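Serine-tRNA ligase (Naegleria fowleri, PDB 6BLJ) probably charges serine-specific tRNA with serine in the cytosol, using ATP to activate the amino acid, and is captured here with AMP bound. Local coordinates at residues T270-E274 against G275-Y279; L112-N115 against Q116-L120. One frame throughout, in Å; residues are numbered along the deposited sequence. Where two conformers were deposited one is given.

Interaction 1: residues T270-E274 against G275-Y279; sequences TVTGE and GEDKY
K278 reaches back along the hairpin until its NZ stands 2.6 Å from E274 O, within the turn. The chain runs out extended as far as CE; only the last torsion bends (chi4 69°), which turns NZ into the mouth of the loop. There it donates to E276 O (2.9 Å), in the carbonyl plane, and two waters accept from it. One of these waters also lies at V271 O, the other donates to E274 OE1. A long, flexible cation suits a turn whose carbonyls point inward.

E274 has CG anti to its backbone N (chi1 -158°) and bends at chi2, folding the carboxylate back over the start of G275, with CD 3.4 Å from G275 N. OE1 stops 4.1 Å from K278 NZ, too far for a salt bridge, though the opposite charges probably still favour each other.

G273 and G275, both at positive phi, let the chain reverse: a CB would jam against T272 O at the first and E274 O at the second. A third water accepts from G273 N and bridges to G275 O and D277 OD1. D277 lies alongside T272, OD1 3.4 Å from the methyl CG2.

Below the turn, V271 and K278 form an antiparallel hydrogen-bonded pair, V271 N to K278 O being 2.8 Å. Beta-branched V271 suits a strand, and on the sheet face it shares with K278 both pack on F249.

This beta hairpin belongs to a three-stranded antiparallel sheet. Strand 249-251 flanks 278-280, Y279 meets F264 and helix 252-256, and strand 270-272 pairs with a strand of the second subunit, carrying the sheet across the interface.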
loop_
_atom_site.group_PDB
_atom_site.type_symbol
_atom_site.label_atom_id
_atom_site.label_comp_id
_atom_site.label_asym_id
_atom_site.label_seq_id
_atom_site.Cartn_x
_atom_site.Cartn_y
_atom_site.Cartn_z
ATOM N N THR A 270 -4.346 -7.081 -1.800
ATOM C CA THR A 270 -3.485 -8.206 -1.437
ATOM C C THR A 270 -4.286 -9.233 -0.640
ATOM O O THR A 270 -5.145 -8.864 0.170
ATOM C CB THR A 270 -2.282 -7.717 -0.615
ATOM O OG1 THR A 270 -1.481 -6.850 -1.424
ATOM C CG2 THR A 270 -1.418 -8.890 -0.130
ATOM N N VAL A 271 -4.010 -10.522 -0.860
ATOM C CA VAL A 271 -4.696 -11.618 -0.173
ATOM C C VAL A 271 -3.658 -12.526 0.470
ATOM O O VAL A 271 -2.749 -13.000 -0.224
ATOM C CB VAL A 271 -5.565 -12.425 -1.154
ATOM C CG1 VAL A 271 -5.977 -13.754 -0.533
ATOM C CG2 VAL A 271 -6.761 -11.612 -1.540
ATOM N N THR A 272 -3.788 -12.781 1.778
ATOM C CA THR A 272 -2.809 -13.577 2.508
ATOM C C THR A 272 -3.479 -14.683 3.320
ATOM O O THR A 272 -4.664 -14.617 3.646
ATOM C CB THR A 272 -1.983 -12.709 3.466
ATOM O OG1 THR A 272 -2.854 -12.201 4.479
ATOM C CG2 THR A 272 -1.343 -11.532 2.724
ATOM N N GLY A 273 -2.682 -15.691 3.674
ATOM C CA GLY A 273 -3.113 -16.717 4.599
ATOM C C GLY A 273 -2.874 -18.150 4.147
ATOM O O GLY A 273 -2.810 -19.055 4.988
ATOM N N GLU A 274 -2.743 -18.390 2.839
ATOM C CA GLU A 274 -2.443 -19.733 2.338
ATOM C C GLU A 274 -1.385 -19.635 1.254
ATOM O O GLU A 274 -1.580 -18.904 0.277
ATOM C CB GLU A 274 -3.686 -20.430 1.780
ATOM C CG GLU A 274 -3.574 -21.983 1.730
ATOM C CD GLU A 274 -2.813 -22.512 0.513
ATOM O OE1 GLU A 274 -2.700 -21.788 -0.498
ATOM O OE2 GLU A 274 -2.366 -23.683 0.549
ATOM N N GLY A 275 -0.281 -20.369 1.420
ATOM C CA GLY A 275 0.776 -20.290 0.427
ATOM C C GLY A 275 1.325 -18.876 0.279
ATOM O O GLY A 275 1.334 -18.072 1.218
ATOM N N GLU A 276 1.765 -18.561 -0.937
ATOM C CA GLU A 276 2.327 -17.246 -1.230
ATOM C C GLU A 276 1.248 -16.173 -1.175
ATOM O O GLU A 276 0.086 -16.421 -1.509
ATOM C CB GLU A 276 2.933 -17.217 -2.638
ATOM C CG GLU A 276 4.133 -18.094 -2.901
ATOM C CD GLU A 276 4.482 -18.100 -4.383
ATOM O OE1 GLU A 276 4.260 -19.129 -5.057
ATOM O OE2 GLU A 276 4.947 -17.054 -4.885
ATOM N N ASP A 277 1.650 -14.960 -0.791
ATOM C CA ASP A 277 0.757 -13.813 -0.902
ATOM C C ASP A 277 0.292 -13.635 -2.338
ATOM O O ASP A 277 1.042 -13.857 -3.290
ATOM C CB ASP A 277 1.439 -12.534 -0.417
ATOM C CG ASP A 277 1.651 -12.532 1.084
ATOM O OD1 ASP A 277 1.270 -13.530 1.728
ATOM O OD2 ASP A 277 2.190 -11.544 1.618
ATOM N N LYS A 278 -0.956 -13.229 -2.498
ATOM C CA LYS A 278 -1.532 -13.136 -3.823
ATOM C C LYS A 278 -2.214 -11.787 -3.974
ATOM O O LYS A 278 -2.348 -11.029 -3.014
ATOM C CB LYS A 278 -2.528 -14.276 -4.028
ATOM C CG LYS A 278 -1.896 -15.659 -3.929
ATOM C CD LYS A 278 -2.988 -16.704 -4.032
ATOM C CE LYS A 278 -2.523 -18.027 -3.497
ATOM N NZ LYS A 278 -2.334 -17.988 -2.025
ATOM N N TYR A 279 -2.656 -11.497 -5.193
ATOM C CA TYR A 279 -3.490 -10.340 -5.473
ATOM C C TYR A 279 -4.850 -10.819 -5.959
ATOM O O TYR A 279 -4.924 -11.769 -6.735
ATOM C CB TYR A 279 -2.910 -9.424 -6.570
ATOM C CG TYR A 279 -1.653 -8.648 -6.240
ATOM C CD1 TYR A 279 -1.677 -7.610 -5.321
ATOM C CD2 TYR A 279 -0.465 -8.887 -6.926
ATOM C CE1 TYR A 279 -0.536 -6.868 -5.043
ATOM C CE2 TYR A 279 0.680 -8.144 -6.663
ATOM C CZ TYR A 279 0.637 -7.145 -5.720
ATOM O OH TYR A 279 1.773 -6.423 -5.449
HETATM O O HOH W 1 -2.726 -16.058 0.171
HETATM O O HOH W 2 -0.237 -15.911 1.679
HETATM O O HOH W 3 -4.381 -19.989 -1.836
#

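Interaction 2: residues L112-N115 against Q116-L120; sequences LNTN and QLKKL
L112 lays its CD2 methyl over one face of the Q116 amide, 4.0 Å from Q116 CD. On the opposite side of that plane stands N113 ND2, offset toward the oxygen and 3.7 Å from Q116 OE1. At the edge, N113 N donates to Q116 OE1 at 2.9 Å, in the carbonyl plane and on a lone pair. In return N113 OD1 receives Q116 N at 2.7 Å, the donor nearly in line with the C=O bond. This reciprocal pair is a capping box, with N113 as N-cap of helix 114-147. The two side chains cross at about a right angle, and their amide planes are turned 54° from each other. Placing CG between its own backbone N and carbonyl carbon (chi1 68°) swings the short asparagine arm forward over the first turn, whereas the longer glutamine can reach back. Their NH2 groups are used as well, N113 ND2 on D83 O and Q116 NE2 on E86 O.

L112 CD1 meets L117 CD2 and L120 CD2, each at 3.9 Å, a small apolar cluster at the first turns of the helix. Ordinary helical bonds follow, beginning with L117 N to N113 O.

T114 and L117 pack on helix 38-76, the partner helix of the coiled-coil arm, at R74, while K119 forms a salt bridge with D84, in the loop after helix 38-76.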
loop_
_atom_site.group_PDB
_atom_site.type_symbol
_atom_site.label_atom_id
_atom_site.label_comp_id
_atom_site.label_asym_id
_atom_site.label_seq_id
_atom_site.Cartn_x
_atom_site.Cartn_y
_atom_site.Cartn_z
ATOM N N LEU A 112 59.432 -13.465 -21.773
ATOM C CA LEU A 112 58.858 -14.442 -20.858
ATOM C C LEU A 112 59.201 -15.854 -21.313
ATOM O O LEU A 112 59.127 -16.163 -22.508
ATOM C CB LEU A 112 57.332 -14.278 -20.779
ATOM C CG LEU A 112 56.845 -12.872 -20.431
ATOM C CD1 LEU A 112 55.357 -12.697 -20.726
ATOM C CD2 LEU A 112 57.161 -12.569 -18.967
ATOM N N ASN A 113 59.576 -16.714 -20.360
ATOM C CA ASN A 113 59.774 -18.117 -20.692
ATOM C C ASN A 113 58.414 -18.795 -20.861
ATOM O O ASN A 113 57.359 -18.195 -20.640
ATOM C CB ASN A 113 60.662 -18.817 -19.653
ATOM C CG ASN A 113 60.003 -18.970 -18.274
ATOM O OD1 ASN A 113 58.770 -19.044 -18.136
ATOM N ND2 ASN A 113 60.845 -19.033 -17.235
ATOM N N THR A 114 58.429 -20.064 -21.267
ATOM C CA THR A 114 57.172 -20.707 -21.636
ATOM C C THR A 114 56.290 -20.958 -20.416
ATOM O O THR A 114 55.060 -20.859 -20.506
ATOM C CB THR A 114 57.452 -22.000 -22.396
ATOM O OG1 THR A 114 58.162 -21.674 -23.601
ATOM C CG2 THR A 114 56.148 -22.705 -22.757
ATOM N N ASN A 115 56.895 -21.268 -19.261
ATOM C CA ASN A 115 56.112 -21.362 -18.030
ATOM C C ASN A 115 55.411 -20.041 -17.722
ATOM O O ASN A 115 54.239 -20.030 -17.320
ATOM C CB ASN A 115 57.003 -21.775 -16.856
ATOM C CG ASN A 115 57.454 -23.225 -16.936
ATOM O OD1 ASN A 115 56.733 -24.087 -17.445
ATOM N ND2 ASN A 115 58.653 -23.501 -16.427
ATOM N N GLN A 116 56.109 -18.915 -17.911
ATOM C CA GLN A 116 55.482 -17.620 -17.665
ATOM C C GLN A 116 54.390 -17.322 -18.680
ATOM O O GLN A 116 53.387 -16.686 -18.335
ATOM C CB GLN A 116 56.526 -16.507 -17.677
ATOM C CG GLN A 116 57.476 -16.527 -16.478
ATOM C CD GLN A 116 58.613 -15.552 -16.662
ATOM O OE1 GLN A 116 59.351 -15.626 -17.644
ATOM N NE2 GLN A 116 58.746 -14.614 -15.734
ATOM N N LEU A 117 54.533 -17.807 -19.918
ATOM C CA LEU A 117 53.492 -17.545 -20.903
ATOM C C LEU A 117 52.219 -18.288 -20.542
ATOM O O LEU A 117 51.119 -17.743 -20.706
ATOM C CB LEU A 117 53.949 -17.958 -22.308
ATOM C CG LEU A 117 55.053 -17.133 -22.965
ATOM C CD1 LEU A 117 55.471 -17.739 -24.308
ATOM C CD2 LEU A 117 54.588 -15.704 -23.135
ATOM N N LYS A 118 52.345 -19.477 -19.945
ATOM C CA LYS A 118 51.135 -20.198 -19.581
ATOM C C LYS A 118 50.484 -19.568 -18.360
ATOM O O LYS A 118 49.249 -19.559 -18.263
ATOM C CB LYS A 118 51.457 -21.675 -19.323
ATOM C CG LYS A 118 52.138 -22.380 -20.496
ATOM C CD LYS A 118 52.053 -23.892 -20.373
ATOM C CE LYS A 118 53.412 -24.534 -20.577
ATOM N NZ LYS A 118 53.292 -25.824 -21.319
ATOM N N LYS A 119 51.284 -18.992 -17.454
ATOM C CA LYS A 119 50.708 -18.261 -16.325
ATOM C C LYS A 119 49.972 -17.013 -16.803
ATOM O O LYS A 119 48.922 -16.643 -16.257
ATOM C CB LYS A 119 51.798 -17.841 -15.335
ATOM C CG LYS A 119 52.302 -18.900 -14.373
ATOM C CD LYS A 119 53.206 -18.231 -13.341
ATOM C CE LYS A 119 53.559 -19.147 -12.182
ATOM N NZ LYS A 119 54.711 -20.042 -12.494
ATOM N N LEU A 120 50.540 -16.335 -17.800
ATOM C CA LEU A 120 49.928 -15.126 -18.328
ATOM C C LEU A 120 48.559 -15.427 -18.926
ATOM O O LEU A 120 47.600 -14.676 -18.713
ATOM C CB LEU A 120 50.865 -14.494 -19.361
ATOM C CG LEU A 120 50.372 -13.280 -20.147
ATOM C CD1 LEU A 120 50.006 -12.168 -19.162
ATOM C CD2 LEU A 120 51.436 -12.810 -21.141
#

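Along the chain interaction 2 comes first and interaction 1 follows some 150 residues later; their centres are 60 Å apart and their nearest atoms about 45 Å, so neither touches the other. Residues 112-120 start helix 114-147, which runs beside helix 38-76 in the long coiled-coil arm, about 57 Å from the centre of the chain. Residues 270-279 form a hairpin in a small sheet of the class II core, separate from the large mixed sheet. In seryl-tRNA synthetases, which typically act as homodimers, such an arm binds the long variable arm of the tRNA; one contact lies at the start of a helix of the arm, the other at the subunit interface.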